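Local coordinates for chorismate mutase protein (PDB 3RMI) that probably catalyses the rearrangement of chorismate to prephenate as an all-helical AroQ-class chorismate mutase, here with D-malate bound, at residues R35-K46 with I87-I98. Sequence-based numbering, arbitrary orientation.
Sequences RFRCTQAIGRLK and IIKEVVHQHEVI. With MLT (D-malate), chain D; EDO (1,2-ethanediol), chain B.
Ile87 lays its CG2 methyl over one face of the Arg35 guanidinium, 3.5 Å from NH1 and offset toward the rim of the group. Chi1 of -163° sets Arg35 CG anti to the backbone N, and the extended chain carries the guanidinium to the malate, where NH1 and NH2 both donate to O5 (2.8 Å each). A salt bridge from its NE to Asp25 of the second subunit helps fix the group, so the site lies at the subunit interface. Glu90 crosses the Phe36 ring at about a right angle, its CG 3.6 Å from CE1; with Ile87, Val91 and Gln94 it forms the hole that receives this ring as a knob. Val91 CG2 packs against Phe36, Arg35 and Thr39, while CG1 lies near both Thr39 CB and malate O2. Gln94 OE1 lies at the edge of the Phe36 ring and accepts from Gln40 NE2 (2.9 Å, 157° at the hydrogen). OE1 is in the plane of the Gln40 amide, whereas NE2 stands above the Gln94 carbonyl plane, the two amides being turned 49° apart. His95 is the reciprocal knob, among Thr39, Ile42, Gly43 and Lys46. Its NE2 donates to Thr39 O at 3.0 Å, nearly in the ring plane, and Gly43 N reaches the same oxygen from the opposite carbonyl face. With no side chain on Gly43, its CA and that of His95 come within 4.6 Å. Ile98 CG2 packs beside Gly43 O, which accepts from a water that also donates to His95 O. Lys46 NZ donates to malate O1, and Arg58 and Gln62 of the same chain and Arg18 of the second subunit also bind malate. Cationic groups thus hold both malate carboxylates, consistent with a pocket built for the dicarboxylate chorismate.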
# COMPACT_ATOMS: atom_id res chain seq x y z
N ARG A 35 9.59 1.37 -5.50
CA ARG A 35 10.05 1.19 -4.11
C ARG A 35 10.75 -0.14 -3.97
O ARG A 35 11.79 -0.23 -3.29
CB ARG A 35 8.87 1.19 -3.15
CG ARG A 35 9.27 1.42 -1.68
CD ARG A 35 8.11 1.09 -0.79
NE ARG A 35 8.29 1.47 0.60
CZ ARG A 35 9.03 0.79 1.49
NH1 ARG A 35 9.73 -0.28 1.13
NH2 ARG A 35 9.09 1.19 2.73
N PHE A 36 10.18 -1.18 -4.61
CA PHE A 36 10.77 -2.51 -4.55
C PHE A 36 12.06 -2.63 -5.38
O PHE A 36 12.94 -3.42 -5.05
CB PHE A 36 9.73 -3.59 -4.89
CG PHE A 36 8.94 -4.02 -3.69
CD1 PHE A 36 9.48 -4.95 -2.80
CD2 PHE A 36 7.72 -3.44 -3.39
CE1 PHE A 36 8.78 -5.32 -1.66
CE2 PHE A 36 7.02 -3.80 -2.23
CZ PHE A 36 7.55 -4.74 -1.38
N ARG A 37 12.19 -1.83 -6.44
CA ARG A 37 13.46 -1.73 -7.12
C ARG A 37 14.51 -1.22 -6.15
O ARG A 37 15.59 -1.77 -6.08
CB ARG A 37 13.36 -0.86 -8.38
CG ARG A 37 13.02 -1.70 -9.61
CD ARG A 37 12.23 -0.96 -10.72
NE ARG A 37 13.06 -0.01 -11.48
CZ ARG A 37 13.76 -0.28 -12.58
NH1 ARG A 37 13.78 -1.50 -13.11
NH2 ARG A 37 14.47 0.68 -13.17
N CYS A 38 14.17 -0.21 -5.34
CA CYS A 38 15.13 0.33 -4.36
C CYS A 38 15.43 -0.64 -3.27
O CYS A 38 16.59 -0.87 -2.98
CB CYS A 38 14.62 1.60 -3.70
SG CYS A 38 14.71 2.96 -4.77
N THR A 39 14.41 -1.22 -2.65
CA THR A 39 14.68 -2.13 -1.54
C THR A 39 15.39 -3.37 -2.01
O THR A 39 16.03 -4.04 -1.21
CB THR A 39 13.42 -2.56 -0.79
OG1 THR A 39 12.48 -3.15 -1.70
CG2 THR A 39 12.81 -1.37 -0.07
N GLN A 40 15.29 -3.72 -3.27
CA GLN A 40 16.03 -4.87 -3.79
C GLN A 40 17.48 -4.51 -4.01
O GLN A 40 18.36 -5.37 -3.86
CB GLN A 40 15.40 -5.42 -5.10
CG GLN A 40 14.15 -6.31 -4.83
CD GLN A 40 13.19 -6.50 -6.05
OE1 GLN A 40 13.57 -6.32 -7.22
NE2 GLN A 40 11.95 -6.89 -5.76
N ALA A 41 17.75 -3.25 -4.36
CA ALA A 41 19.11 -2.78 -4.44
C ALA A 41 19.71 -2.75 -3.02
O ALA A 41 20.86 -3.13 -2.83
CB ALA A 41 19.20 -1.43 -5.15
N ILE A 42 18.92 -2.39 -2.02
CA ILE A 42 19.37 -2.49 -0.62
C ILE A 42 19.62 -3.94 -0.24
O ILE A 42 20.61 -4.23 0.41
CB ILE A 42 18.38 -1.83 0.40
CG1 ILE A 42 18.34 -0.31 0.18
CG2 ILE A 42 18.77 -2.16 1.88
CD1 ILE A 42 17.29 0.44 1.02
N GLY A 43 18.74 -4.85 -0.65
CA GLY A 43 18.93 -6.28 -0.32
C GLY A 43 20.26 -6.86 -0.82
O GLY A 43 20.93 -7.64 -0.11
N ARG A 44 20.65 -6.48 -2.03
CA ARG A 44 21.89 -6.98 -2.65
C ARG A 44 23.12 -6.43 -1.89
O ARG A 44 24.07 -7.15 -1.58
CB ARG A 44 21.94 -6.61 -4.15
CG ARG A 44 20.88 -7.34 -5.02
CD ARG A 44 21.15 -7.22 -6.54
NE ARG A 44 20.90 -5.84 -6.98
CZ ARG A 44 19.69 -5.34 -7.30
NH1 ARG A 44 18.59 -6.09 -7.24
NH2 ARG A 44 19.59 -4.06 -7.68
N LEU A 45 23.05 -5.14 -1.60
CA LEU A 45 24.06 -4.46 -0.83
C LEU A 45 24.19 -5.11 0.57
O LEU A 45 25.28 -5.49 1.01
CB LEU A 45 23.67 -2.99 -0.75
CG LEU A 45 24.73 -1.92 -1.07
CD1 LEU A 45 25.50 -2.18 -2.41
CD2 LEU A 45 24.05 -0.57 -1.06
N LYS A 46 23.06 -5.30 1.25
CA LYS A 46 23.11 -5.91 2.58
C LYS A 46 23.71 -7.30 2.48
O LYS A 46 24.54 -7.66 3.29
CB LYS A 46 21.72 -6.00 3.23
CG LYS A 46 21.13 -4.65 3.70
CD LYS A 46 19.82 -4.89 4.44
CE LYS A 46 19.25 -3.64 5.05
NZ LYS A 46 18.14 -3.99 6.02
N ILE A 87 4.33 -3.49 4.18
CA ILE A 87 5.36 -3.41 3.16
C ILE A 87 6.70 -3.95 3.69
O ILE A 87 7.39 -4.71 3.01
CB ILE A 87 5.55 -1.98 2.67
CG1 ILE A 87 4.26 -1.46 2.03
CG2 ILE A 87 6.64 -1.92 1.66
CD1 ILE A 87 3.83 -2.29 0.80
N ILE A 88 7.06 -3.60 4.91
CA ILE A 88 8.38 -3.97 5.44
C ILE A 88 8.51 -5.47 5.60
O ILE A 88 9.59 -6.02 5.44
CB ILE A 88 8.63 -3.32 6.78
CG1 ILE A 88 8.90 -1.83 6.61
CG2 ILE A 88 9.79 -4.04 7.54
CD1 ILE A 88 9.02 -1.10 8.00
N LYS A 89 7.41 -6.14 5.92
CA LYS A 89 7.42 -7.61 6.06
C LYS A 89 7.78 -8.27 4.71
O LYS A 89 8.53 -9.26 4.66
CB LYS A 89 6.04 -8.07 6.53
CG LYS A 89 5.94 -9.47 7.12
CD LYS A 89 4.47 -9.89 7.30
CE LYS A 89 4.35 -11.36 7.70
NZ LYS A 89 2.95 -11.85 7.41
N GLU A 90 7.28 -7.72 3.61
CA GLU A 90 7.63 -8.24 2.32
C GLU A 90 9.10 -7.96 2.05
O GLU A 90 9.82 -8.81 1.55
CB GLU A 90 6.78 -7.60 1.24
CG GLU A 90 7.05 -8.14 -0.14
CD GLU A 90 6.75 -9.62 -0.28
OE1 GLU A 90 6.02 -10.18 0.58
OE2 GLU A 90 7.22 -10.23 -1.26
N VAL A 91 9.53 -6.75 2.39
CA VAL A 91 10.91 -6.34 2.14
C VAL A 91 11.90 -7.23 2.89
O VAL A 91 12.91 -7.65 2.34
CB VAL A 91 11.14 -4.86 2.52
CG1 VAL A 91 12.63 -4.53 2.51
CG2 VAL A 91 10.37 -3.94 1.55
N VAL A 92 11.57 -7.54 4.14
CA VAL A 92 12.44 -8.35 4.98
C VAL A 92 12.53 -9.76 4.39
O VAL A 92 13.62 -10.34 4.30
CB VAL A 92 11.95 -8.34 6.45
CG1 VAL A 92 12.47 -9.52 7.20
CG2 VAL A 92 12.35 -7.02 7.14
N HIS A 93 11.39 -10.30 3.97
CA HIS A 93 11.38 -11.54 3.20
C HIS A 93 12.30 -11.45 1.99
O HIS A 93 13.11 -12.35 1.74
CB HIS A 93 9.96 -11.92 2.73
CG HIS A 93 9.92 -13.16 1.88
ND1 HIS A 93 9.47 -13.16 0.57
CD2 HIS A 93 10.29 -14.44 2.14
CE1 HIS A 93 9.57 -14.39 0.07
NE2 HIS A 93 10.06 -15.18 1.01
N GLN A 94 12.19 -10.37 1.21
CA GLN A 94 12.98 -10.27 -0.00
C GLN A 94 14.46 -10.17 0.29
O GLN A 94 15.29 -10.70 -0.46
CB GLN A 94 12.54 -9.09 -0.84
CG GLN A 94 11.41 -9.44 -1.79
CD GLN A 94 11.10 -8.30 -2.77
OE1 GLN A 94 11.90 -7.36 -2.94
NE2 GLN A 94 9.94 -8.38 -3.40
N HIS A 95 14.80 -9.49 1.38
CA HIS A 95 16.19 -9.38 1.80
C HIS A 95 16.76 -10.74 2.16
O HIS A 95 17.89 -11.05 1.81
CB HIS A 95 16.31 -8.43 3.00
CG HIS A 95 16.22 -6.98 2.63
ND1 HIS A 95 16.32 -5.97 3.56
CD2 HIS A 95 16.06 -6.37 1.43
CE1 HIS A 95 16.22 -4.81 2.96
NE2 HIS A 95 16.07 -5.02 1.66
N GLU A 96 15.97 -11.54 2.85
CA GLU A 96 16.38 -12.89 3.21
C GLU A 96 16.53 -13.78 1.97
O GLU A 96 17.47 -14.59 1.90
CB GLU A 96 15.40 -13.51 4.22
CG GLU A 96 15.44 -12.82 5.60
CD GLU A 96 14.32 -13.24 6.57
OE1 GLU A 96 13.28 -13.82 6.13
OE2 GLU A 96 14.49 -12.97 7.78
N VAL A 97 15.62 -13.64 0.99
CA VAL A 97 15.71 -14.44 -0.25
C VAL A 97 16.97 -14.11 -1.06
O VAL A 97 17.66 -15.00 -1.57
CB VAL A 97 14.44 -14.31 -1.13
CG1 VAL A 97 14.67 -14.90 -2.54
CG2 VAL A 97 13.26 -15.02 -0.45
N ILE A 98 17.30 -12.83 -1.15
CA ILE A 98 18.52 -12.41 -1.82
C ILE A 98 19.77 -12.98 -1.11
O ILE A 98 20.70 -13.42 -1.78
CB ILE A 98 18.57 -10.87 -1.97
CG1 ILE A 98 17.49 -10.43 -2.98
CG2 ILE A 98 19.93 -10.40 -2.43
CD1 ILE A 98 16.86 -9.05 -2.71
C1 MLT D . 15.35 -1.48 4.44
O1 MLT D . 16.48 -1.77 4.95
O2 MLT D . 14.55 -2.40 4.46
C2 MLT D . 15.01 -0.14 3.82
O3 MLT D . 15.83 0.74 4.51
C3 MLT D . 13.62 0.51 3.86
C4 MLT D . 12.38 -0.34 4.19
O4 MLT D . 12.28 -1.00 5.29
O5 MLT D . 11.38 -0.35 3.42
C1 EDO B . 8.14 -7.00 -7.03
O1 EDO B . 7.34 -7.63 -8.05
C2 EDO B . 7.30 -6.94 -5.76
O2 EDO B . 7.97 -7.67 -4.73
O HOH W 1 19.87 -9.10 1.79